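Local coordinates for protein prolyl oligopeptidase (Galerina marginata, PDB 5N4B) that cleaves peptide bonds after proline and macrocyclises a 25-residue peptide in the biosynthesis of amanitin toxins, at residues Q107-R112 with F132-V137; N136-D141 with S179-A184; K84-T89 with Y97-R102. The protein carries 1 engineered substitution. One frame throughout, in Å; residues are numbered along the deposited sequence. Where two conformers were deposited one is given.

Contact 1: Q107-R112 with F132-V137; sequences QSVLYR and FFDPNV
L110 and F133 form an antiparallel hydrogen-bonded pair, with the two chains running 171° apart and L110 N reaching F133 O at 2.9 Å. L110 O accepts twice, from F133 N and from F132 N, the latter at 2.8 Å. Two residues thus face one, a classic beta bulge, and the chain turns a corner at F132.

L110 and F132 lie side by side and point the same way. Both side chains leave the backbone with CG anti to N (chi1 -170° for L110). Methyl CD2 of L110 reaches the edge of the F132 ring, near its plane, 3.8 Å from CD2 of F132. S108 and L110 also touch the bound peptide.

Beyond the bulge, N136 uses its amide to take the place of a backbone partner for Q107. Its ND2 donates to Q107 O at 2.9 Å, with the oxygen close to the amide plane, and to D134 OD1 at 2.8 Å. OD1 of N136 takes a weak bond from Q107 N and a firmer one from water 1, which also bonds to Q107 NE2. The two ND2 bonds and the water fix the rotation of the amide. Q107 slides past N136 the other way, and its OE1 packs on P135 CB while bonding to M146 N. D134 OD1 also accepts from N136 N at 2.9 Å, which makes an Asx turn.

Here strands 109-113 and 129-133 pair in a four-stranded propeller blade, and the bulge and Asx turn mark where the outermost strand leaves it.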
loop_
_atom_site.group_PDB
_atom_site.type_symbol
_atom_site.label_atom_id
_atom_site.label_comp_id
_atom_site.label_asym_id
_atom_site.label_seq_id
_atom_site.Cartn_x
_atom_site.Cartn_y
_atom_site.Cartn_z
ATOM N N GLN A 107 6.013 2.512 16.416
ATOM C CA GLN A 107 6.952 2.812 15.340
ATOM C C GLN A 107 8.249 2.063 15.642
ATOM O O GLN A 107 8.720 2.051 16.786
ATOM C CB GLN A 107 7.246 4.309 15.168
ATOM C CG GLN A 107 6.023 5.192 14.902
ATOM C CD GLN A 107 6.370 6.647 14.704
ATOM O OE1 GLN A 107 6.876 7.032 13.654
ATOM N NE2 GLN A 107 6.087 7.443 15.695
ATOM N N SER A 108 8.809 1.448 14.628
ATOM C CA SER A 108 10.066 0.754 14.765
ATOM C C SER A 108 11.205 1.770 14.836
ATOM O O SER A 108 11.088 2.907 14.383
ATOM C CB SER A 108 10.277 -0.226 13.625
ATOM O OG SER A 108 9.210 -1.154 13.667
ATOM N N VAL A 109 12.318 1.330 15.405
ATOM C CA VAL A 109 13.442 2.192 15.760
ATOM C C VAL A 109 14.639 1.872 14.877
ATOM O O VAL A 109 14.969 0.707 14.663
ATOM C CB VAL A 109 13.810 2.006 17.241
ATOM C CG1 VAL A 109 14.988 2.845 17.626
ATOM C CG2 VAL A 109 12.569 2.359 18.087
ATOM N N LEU A 110 15.291 2.916 14.374
ATOM C CA LEU A 110 16.448 2.765 13.509
ATOM C C LEU A 110 17.697 2.618 14.370
ATOM O O LEU A 110 18.087 3.542 15.098
ATOM C CB LEU A 110 16.557 3.950 12.558
ATOM C CG LEU A 110 17.539 3.933 11.409
ATOM C CD1 LEU A 110 17.406 2.626 10.588
ATOM C CD2 LEU A 110 17.340 5.161 10.516
ATOM N N TYR A 111 18.365 1.495 14.224
ATOM C CA TYR A 111 19.589 1.127 14.925
ATOM C C TYR A 111 20.801 1.266 14.023
ATOM O O TYR A 111 20.698 1.128 12.803
ATOM C CB TYR A 111 19.506 -0.342 15.382
ATOM C CG TYR A 111 18.889 -0.522 16.764
ATOM C CD1 TYR A 111 17.607 -0.133 17.033
ATOM C CD2 TYR A 111 19.601 -1.044 17.786
ATOM C CE1 TYR A 111 17.046 -0.249 18.312
ATOM C CE2 TYR A 111 19.042 -1.191 19.055
ATOM C CZ TYR A 111 17.768 -0.764 19.294
ATOM O OH TYR A 111 17.245 -0.878 20.577
ATOM N N ARG A 112 21.876 1.511 14.674
ATOM C CA ARG A 112 23.295 1.529 13.984
ATOM C C ARG A 112 24.283 0.599 14.667
ATOM O O ARG A 112 24.364 0.477 15.873
ATOM C CB ARG A 112 23.860 2.920 14.335
ATOM C CG ARG A 112 25.298 3.210 13.854
ATOM C CD ARG A 112 25.798 4.630 14.217
ATOM N NE ARG A 112 27.185 4.858 13.733
ATOM C CZ ARG A 112 28.312 4.527 14.396
ATOM N NH1 ARG A 112 29.517 4.877 13.926
ATOM N NH2 ARG A 112 28.239 3.854 15.526
ATOM N N PHE A 132 19.947 4.861 16.734
ATOM C CA PHE A 132 20.261 6.056 15.970
ATOM C C PHE A 132 19.066 6.995 15.881
ATOM O O PHE A 132 19.199 8.201 16.135
ATOM C CB PHE A 132 20.819 5.750 14.547
ATOM C CG PHE A 132 20.803 6.921 13.665
ATOM C CD1 PHE A 132 21.496 8.055 14.011
ATOM C CD2 PHE A 132 20.009 6.986 12.530
ATOM C CE1 PHE A 132 21.399 9.182 13.272
ATOM C CE2 PHE A 132 19.920 8.094 11.796
ATOM C CZ PHE A 132 20.613 9.204 12.122
ATOM N N PHE A 133 17.885 6.482 15.559
ATOM C CA PHE A 133 16.742 7.363 15.344
ATOM C C PHE A 133 15.493 6.651 15.808
ATOM O O PHE A 133 15.068 5.649 15.197
ATOM C CB PHE A 133 16.621 7.788 13.870
ATOM C CG PHE A 133 15.537 8.780 13.613
ATOM C CD1 PHE A 133 15.777 10.130 13.817
ATOM C CD2 PHE A 133 14.283 8.397 13.208
ATOM C CE1 PHE A 133 14.806 11.090 13.596
ATOM C CE2 PHE A 133 13.298 9.407 12.992
ATOM C CZ PHE A 133 13.599 10.724 13.227
ATOM N N ASP A 134 14.909 7.151 16.892
ATOM C CA ASP A 134 13.693 6.587 17.487
ATOM C C ASP A 134 12.519 7.497 17.145
ATOM O O ASP A 134 12.338 8.546 17.784
ATOM C CB ASP A 134 13.843 6.442 18.999
ATOM C CG ASP A 134 12.639 5.808 19.650
ATOM O OD1 ASP A 134 11.618 5.659 18.953
ATOM O OD2 ASP A 134 12.719 5.466 20.855
ATOM N N PRO A 135 11.710 7.177 16.140
ATOM C CA PRO A 135 10.638 8.110 15.774
ATOM C C PRO A 135 9.606 8.273 16.868
ATOM O O PRO A 135 8.815 9.238 16.823
ATOM C CB PRO A 135 10.037 7.484 14.515
ATOM C CG PRO A 135 10.704 6.294 14.234
ATOM C CD PRO A 135 11.719 5.982 15.299
ATOM N N ASN A 136 9.550 7.368 17.844
ATOM C CA ASN A 136 8.560 7.514 18.882
ATOM C C ASN A 136 8.829 8.747 19.722
ATOM O O ASN A 136 7.933 9.156 20.472
ATOM C CB ASN A 136 8.532 6.261 19.762
ATOM C CG ASN A 136 8.207 4.999 18.986
ATOM O OD1 ASN A 136 7.050 4.743 18.643
ATOM N ND2 ASN A 136 9.204 4.201 18.716
ATOM N N VAL A 137 10.033 9.303 19.703
ATOM C CA VAL A 137 10.272 10.499 20.504
ATOM C C VAL A 137 10.091 11.796 19.729
ATOM O O VAL A 137 10.365 12.874 20.260
ATOM C CB VAL A 137 11.620 10.452 21.220
ATOM C CG1 VAL A 137 11.754 9.183 22.033
ATOM C CG2 VAL A 137 12.730 10.572 20.279
HETATM O O HOH W 1 4.970 6.516 18.177
#

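Contact 2: N136-D141 with S179-A184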
loop_
_atom_site.group_PDB
_atom_site.type_symbol
_atom_site.label_atom_id
_atom_site.label_comp_id
_atom_site.label_asym_id
_atom_site.label_seq_id
_atom_site.Cartn_x
_atom_site.Cartn_y
_atom_site.Cartn_z
ATOM N N ASN A 136 9.550 7.368 17.844
ATOM C CA ASN A 136 8.560 7.514 18.882
ATOM C C ASN A 136 8.829 8.747 19.722
ATOM O O ASN A 136 7.933 9.156 20.472
ATOM C CB ASN A 136 8.532 6.261 19.762
ATOM C CG ASN A 136 8.207 4.999 18.986
ATOM O OD1 ASN A 136 7.050 4.743 18.643
ATOM N ND2 ASN A 136 9.204 4.201 18.716
ATOM N N VAL A 137 10.033 9.303 19.703
ATOM C CA VAL A 137 10.272 10.499 20.504
ATOM C C VAL A 137 10.091 11.796 19.729
ATOM O O VAL A 137 10.365 12.874 20.260
ATOM C CB VAL A 137 11.620 10.452 21.220
ATOM C CG1 VAL A 137 11.754 9.183 22.033
ATOM C CG2 VAL A 137 12.730 10.572 20.279
ATOM N N LEU A 138 9.629 11.711 18.475
ATOM C CA LEU A 138 9.370 12.942 17.726
ATOM C C LEU A 138 8.350 13.823 18.454
ATOM O O LEU A 138 8.429 15.046 18.385
ATOM C CB LEU A 138 8.923 12.601 16.298
ATOM C CG LEU A 138 10.065 12.150 15.387
ATOM C CD1 LEU A 138 9.456 11.481 14.179
ATOM C CD2 LEU A 138 10.988 13.281 14.999
ATOM N N ALA A 139 7.376 13.211 19.106
ATOM C CA ALA A 139 6.471 13.891 20.034
ATOM C C ALA A 139 6.241 12.987 21.238
ATOM O O ALA A 139 5.897 11.813 21.076
ATOM C CB ALA A 139 5.135 14.264 19.356
ATOM N N ALA A 140 6.337 13.571 22.437
ATOM C CA ALA A 140 6.106 12.830 23.676
ATOM C C ALA A 140 4.730 12.186 23.722
ATOM O O ALA A 140 4.561 11.138 24.361
ATOM C CB ALA A 140 6.260 13.756 24.879
ATOM N N ASP A 141 3.730 12.790 23.073
ATOM C CA ASP A 141 2.371 12.257 23.134
ATOM C C ASP A 141 2.020 11.327 21.981
ATOM O O ASP A 141 0.848 10.946 21.845
ATOM C CB ASP A 141 1.371 13.406 23.233
ATOM C CG ASP A 141 1.424 14.351 22.052
ATOM O OD1 ASP A 141 2.139 14.079 21.058
ATOM O OD2 ASP A 141 0.766 15.400 22.138
ATOM N N SER A 179 24.450 12.244 15.094
ATOM C CA SER A 179 23.611 12.884 16.110
ATOM C C SER A 179 22.346 12.057 16.297
ATOM O O SER A 179 21.344 12.286 15.599
ATOM C CB SER A 179 23.280 14.318 15.712
ATOM O OG SER A 179 22.487 14.967 16.686
ATOM N N PRO A 180 22.346 11.104 17.218
ATOM C CA PRO A 180 21.158 10.268 17.402
ATOM C C PRO A 180 19.969 11.056 17.952
ATOM O O PRO A 180 20.101 12.137 18.545
ATOM C CB PRO A 180 21.608 9.183 18.384
ATOM C CG PRO A 180 22.923 9.527 18.827
ATOM C CD PRO A 180 23.480 10.677 18.051
ATOM N N LEU A 181 18.774 10.536 17.674
ATOM C CA LEU A 181 17.540 11.003 18.291
ATOM C C LEU A 181 17.023 9.822 19.092
ATOM O O LEU A 181 16.544 8.838 18.530
ATOM C CB LEU A 181 16.485 11.430 17.267
ATOM C CG LEU A 181 15.231 12.001 17.928
ATOM C CD1 LEU A 181 15.550 13.376 18.479
ATOM C CD2 LEU A 181 14.079 12.070 16.908
ATOM N N SER A 182 17.080 9.926 20.410
ATOM C CA SER A 182 16.670 8.854 21.303
ATOM C C SER A 182 16.088 9.477 22.554
ATOM O O SER A 182 16.187 10.676 22.769
ATOM C CB SER A 182 17.856 8.001 21.665
ATOM O OG SER A 182 18.749 8.797 22.479
ATOM N N GLN A 183 15.463 8.642 23.389
ATOM C CA GLN A 183 14.974 9.149 24.664
ATOM C C GLN A 183 16.109 9.777 25.467
ATOM O O GLN A 183 15.924 10.839 26.096
ATOM C CB GLN A 183 14.380 8.009 25.492
ATOM C CG GLN A 183 13.156 7.394 24.920
ATOM C CD GLN A 183 11.960 8.276 25.146
ATOM O OE1 GLN A 183 12.081 9.383 25.676
ATOM N NE2 GLN A 183 10.794 7.789 24.760
ATOM N N ALA A 184 17.294 9.157 25.421
ATOM C CA ALA A 184 18.436 9.699 26.155
ATOM C C ALA A 184 18.873 11.033 25.585
ATOM O O ALA A 184 19.090 12.004 26.320
ATOM C CB ALA A 184 19.601 8.713 26.161
#
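V137 and L181 make the central apolar contact, joined by L138. CG2 of V137 lies 3.7 Å from L181 CG, and the two side chains slide past each other in opposite directions. L138 approaches L181 differently, crossing it at about a right angle, and the methyls CD2 of both leucines meet at 3.8 Å. CD2 of L181 is thus shared by V137 and L138. L181 has CG anti to its own N (chi1 -176°), which puts CG and CD2 against V137 and L138.

The second contact is between a methyl and an amide. V137 splits its two branches: while CG2 serves L181, CG1 lies against the flat side of the Q183 amide. The chain of Q183 bends at chi2 (-77°), which folds the amide back over this methyl. CG1 of V137 comes to 3.2 Å from Q183 NE2, a tight approach. Q183 is exposed and touches a crystal neighbour, and this lattice contact may influence its conformation.

Polar bonds hold the 179-184 segment from outside. S182 sits at the N-cap of helix 183-188, and its side chain caps a backbone N just beyond the segment. S185 OG in turn accepts from S182 N, which is consistent with a capping box. The backbone of L181 bonds to F132 and D134.

V186 backs V137 and L181, while F133, M146 and Y160 lie round L138. This is surface packing between the loop joining strands 129-133 and 144-151, which leads from one propeller blade to the next, and the loop-helix insert that precedes the last strand of that next blade.

Contact 3: K84-T89 with Y97-R102; sequences KFSAPT and YWFYNR
S86 meets F99 through both its backbone and its hydroxyl. S86 N donates to F99 O at 3.0 Å, and S86 OG accepts from F99 N at 2.9 Å along a nearly straight bond (164°). OG lies between N and the carbonyl carbon (chi1 73°), which turns it to the opposite strand, where it stands in for a backbone carbonyl. The same hydroxyl donates to A87 O at 2.8 Å, from above the carbonyl plane. OG also lies at the edge of the F99 ring.

Regular ladders flank this spot. K84 pairs with N101 through two backbone bonds, K84 N to N101 O and N101 N to K84 O, the second at 2.8 Å. F85 and Y100 form the next, non-hydrogen-bonded pair. Past the interruption T89 and Y97 pair again, with T89 N at 2.9 Å from Y97 O. The register has shifted by one residue. P88 lies at the step, its CB 4.0 Å from W98 CB. Water 2 lies within 2.9 Å of A87 O, T89 OG1 and Y97 O.

In a second shell, D125 holds W98 NE1, D93 holds Y97 OH, G103 N and Q105 O grip the N101 amide, and K84 NZ bonds to Y82 O and G103 O.

The two strands make a hairpin at one border of the propeller blade, with strand 109-113 paired to the far side of 96-101 and helix 125-128 touching W98 and Y100. Strands 426-434 and 443-448 of another blade cover F85, A87, P88 and W98, with R447 in a cation-pi contact with F85.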
loop_
_atom_site.group_PDB
_atom_site.type_symbol
_atom_site.label_atom_id
_atom_site.label_comp_id
_atom_site.label_asym_id
_atom_site.label_seq_id
_atom_site.Cartn_x
_atom_site.Cartn_y
_atom_site.Cartn_z
ATOM N N LYS A 84 10.699 -7.760 15.578
ATOM C CA LYS A 84 10.672 -7.578 14.121
ATOM C C LYS A 84 11.829 -6.696 13.693
ATOM O O LYS A 84 12.285 -5.846 14.445
ATOM C CB LYS A 84 9.351 -6.987 13.635
ATOM C CG LYS A 84 8.229 -7.993 13.886
ATOM C CD LYS A 84 6.888 -7.406 13.652
ATOM C CE LYS A 84 6.311 -6.743 14.871
ATOM N NZ LYS A 84 5.722 -7.739 15.789
ATOM N N PHE A 85 12.305 -6.897 12.475
ATOM C CA PHE A 85 13.500 -6.215 12.001
ATOM C C PHE A 85 13.491 -6.153 10.483
ATOM O O PHE A 85 12.841 -6.945 9.805
ATOM C CB PHE A 85 14.796 -6.894 12.476
ATOM C CG PHE A 85 14.685 -8.360 12.567
ATOM C CD1 PHE A 85 14.723 -9.151 11.440
ATOM C CD2 PHE A 85 14.448 -8.927 13.797
ATOM C CE1 PHE A 85 14.531 -10.576 11.573
ATOM C CE2 PHE A 85 14.281 -10.306 13.933
ATOM C CZ PHE A 85 14.323 -11.093 12.818
ATOM N N SER A 86 14.196 -5.165 9.963
ATOM C CA SER A 86 14.374 -4.976 8.532
ATOM C C SER A 86 15.696 -5.547 8.075
ATOM O O SER A 86 16.554 -5.929 8.861
ATOM C CB SER A 86 14.344 -3.480 8.177
ATOM O OG SER A 86 15.563 -2.827 8.598
ATOM N N ALA A 87 15.877 -5.557 6.744
ATOM C CA ALA A 87 17.216 -5.751 6.195
ATOM C C ALA A 87 18.118 -4.596 6.656
ATOM O O ALA A 87 17.656 -3.458 6.809
ATOM C CB ALA A 87 17.196 -5.773 4.671
ATOM N N PRO A 88 19.407 -4.843 6.887
ATOM C CA PRO A 88 20.331 -3.750 7.220
ATOM C C PRO A 88 20.885 -3.130 5.942
ATOM O O PRO A 88 20.932 -3.776 4.887
ATOM C CB PRO A 88 21.419 -4.483 8.025
ATOM C CG PRO A 88 21.529 -5.830 7.321
ATOM C CD PRO A 88 20.098 -6.155 6.918
ATOM N N THR A 89 21.318 -1.869 6.071
ATOM C CA THR A 89 21.909 -1.088 4.982
ATOM C C THR A 89 23.295 -0.641 5.428
ATOM O O THR A 89 23.464 -0.094 6.516
ATOM C CB THR A 89 21.046 0.131 4.651
ATOM O OG1 THR A 89 19.744 -0.288 4.263
ATOM C CG2 THR A 89 21.667 0.907 3.502
ATOM N N TYR A 97 22.838 -0.110 9.349
ATOM C CA TYR A 97 21.664 0.481 9.985
ATOM C C TYR A 97 20.432 -0.340 9.626
ATOM O O TYR A 97 20.267 -0.758 8.478
ATOM C CB TYR A 97 21.481 1.914 9.490
ATOM C CG TYR A 97 22.561 2.872 9.863
ATOM C CD1 TYR A 97 23.845 2.786 9.287
ATOM C CD2 TYR A 97 22.326 3.862 10.797
ATOM C CE1 TYR A 97 24.849 3.703 9.634
ATOM C CE2 TYR A 97 23.314 4.784 11.124
ATOM C CZ TYR A 97 24.574 4.677 10.531
ATOM O OH TYR A 97 25.552 5.605 10.866
ATOM N N TRP A 98 19.544 -0.546 10.587
ATOM C CA TRP A 98 18.374 -1.368 10.353
ATOM C C TRP A 98 17.287 -0.962 11.341
ATOM O O TRP A 98 17.564 -0.434 12.427
ATOM C CB TRP A 98 18.695 -2.879 10.514
ATOM C CG TRP A 98 19.022 -3.299 11.893
ATOM C CD1 TRP A 98 18.160 -3.863 12.806
ATOM C CD2 TRP A 98 20.290 -3.186 12.562
ATOM N NE1 TRP A 98 18.820 -4.081 14.005
ATOM C CE2 TRP A 98 20.120 -3.674 13.880
ATOM C CE3 TRP A 98 21.532 -2.704 12.189
ATOM C CZ2 TRP A 98 21.170 -3.739 14.797
ATOM C CZ3 TRP A 98 22.570 -2.768 13.110
ATOM C CH2 TRP A 98 22.371 -3.251 14.390
ATOM N N PHE A 99 16.043 -1.255 10.982
ATOM C CA PHE A 99 14.913 -1.021 11.889
ATOM C C PHE A 99 14.653 -2.247 12.748
ATOM O O PHE A 99 14.782 -3.388 12.313
ATOM C CB PHE A 99 13.633 -0.662 11.109
ATOM C CG PHE A 99 13.667 0.706 10.532
ATOM C CD1 PHE A 99 13.318 1.800 11.303
ATOM C CD2 PHE A 99 14.039 0.888 9.218
ATOM C CE1 PHE A 99 13.352 3.068 10.765
ATOM C CE2 PHE A 99 14.040 2.159 8.676
ATOM C CZ PHE A 99 13.696 3.244 9.464
ATOM N N TYR A 100 14.280 -1.974 13.990
ATOM C CA TYR A 100 14.029 -2.984 15.008
ATOM C C TYR A 100 12.823 -2.585 15.838
ATOM O O TYR A 100 12.750 -1.439 16.284
ATOM C CB TYR A 100 15.253 -3.182 15.944
ATOM C CG TYR A 100 15.039 -4.130 17.111
ATOM C CD1 TYR A 100 14.737 -5.466 16.901
ATOM C CD2 TYR A 100 15.076 -3.681 18.393
ATOM C CE1 TYR A 100 14.519 -6.319 17.954
ATOM C CE2 TYR A 100 14.874 -4.543 19.464
ATOM C CZ TYR A 100 14.580 -5.844 19.198
ATOM O OH TYR A 100 14.378 -6.667 20.300
ATOM N N ASN A 101 11.869 -3.506 16.013
ATOM C CA ASN A 101 10.696 -3.332 16.867
ATOM C C ASN A 101 10.761 -4.423 17.931
ATOM O O ASN A 101 10.858 -5.605 17.604
ATOM C CB ASN A 101 9.432 -3.468 16.024
ATOM C CG ASN A 101 8.207 -2.957 16.729
ATOM O OD1 ASN A 101 7.925 -3.358 17.860
ATOM N ND2 ASN A 101 7.479 -2.051 16.085
ATOM N N ARG A 102 10.694 -4.022 19.194
ATOM C CA ARG A 102 10.716 -4.976 20.292
ATOM C C ARG A 102 9.543 -5.939 20.252
ATOM O O ARG A 102 9.639 -7.028 20.843
ATOM C CB ARG A 102 10.761 -4.246 21.643
ATOM C CG ARG A 102 12.057 -3.488 21.864
ATOM C CD ARG A 102 11.954 -2.406 22.980
ATOM N NE ARG A 102 11.642 -2.955 24.298
ATOM C CZ ARG A 102 12.566 -3.350 25.171
ATOM N NH1 ARG A 102 13.858 -3.264 24.927
ATOM N NH2 ARG A 102 12.171 -3.807 26.354
HETATM O O HOH W 2 18.187 -0.768 6.484
#

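Overall arrangement
Contacts 1 and 3 belong to one four-stranded blade, joined where strands 96-101 and 109-113 pair. Contact 3 is the most buried and rests mainly on backbone ladders. Contact 1 is partly buried and changes from ladder to side-chain amide bonds as its outer strand ends. Contact 2 continues from there, sharing N136 and V137, but lies on the surface. It consists of apolar packing and one methyl-amide contact, with no hydrogen bond between its segments. F132 O and D134 N bond to L181, tying contacts 1 and 2 together. Contacts 2 and 3 do not touch; their centres are about 17 Å apart.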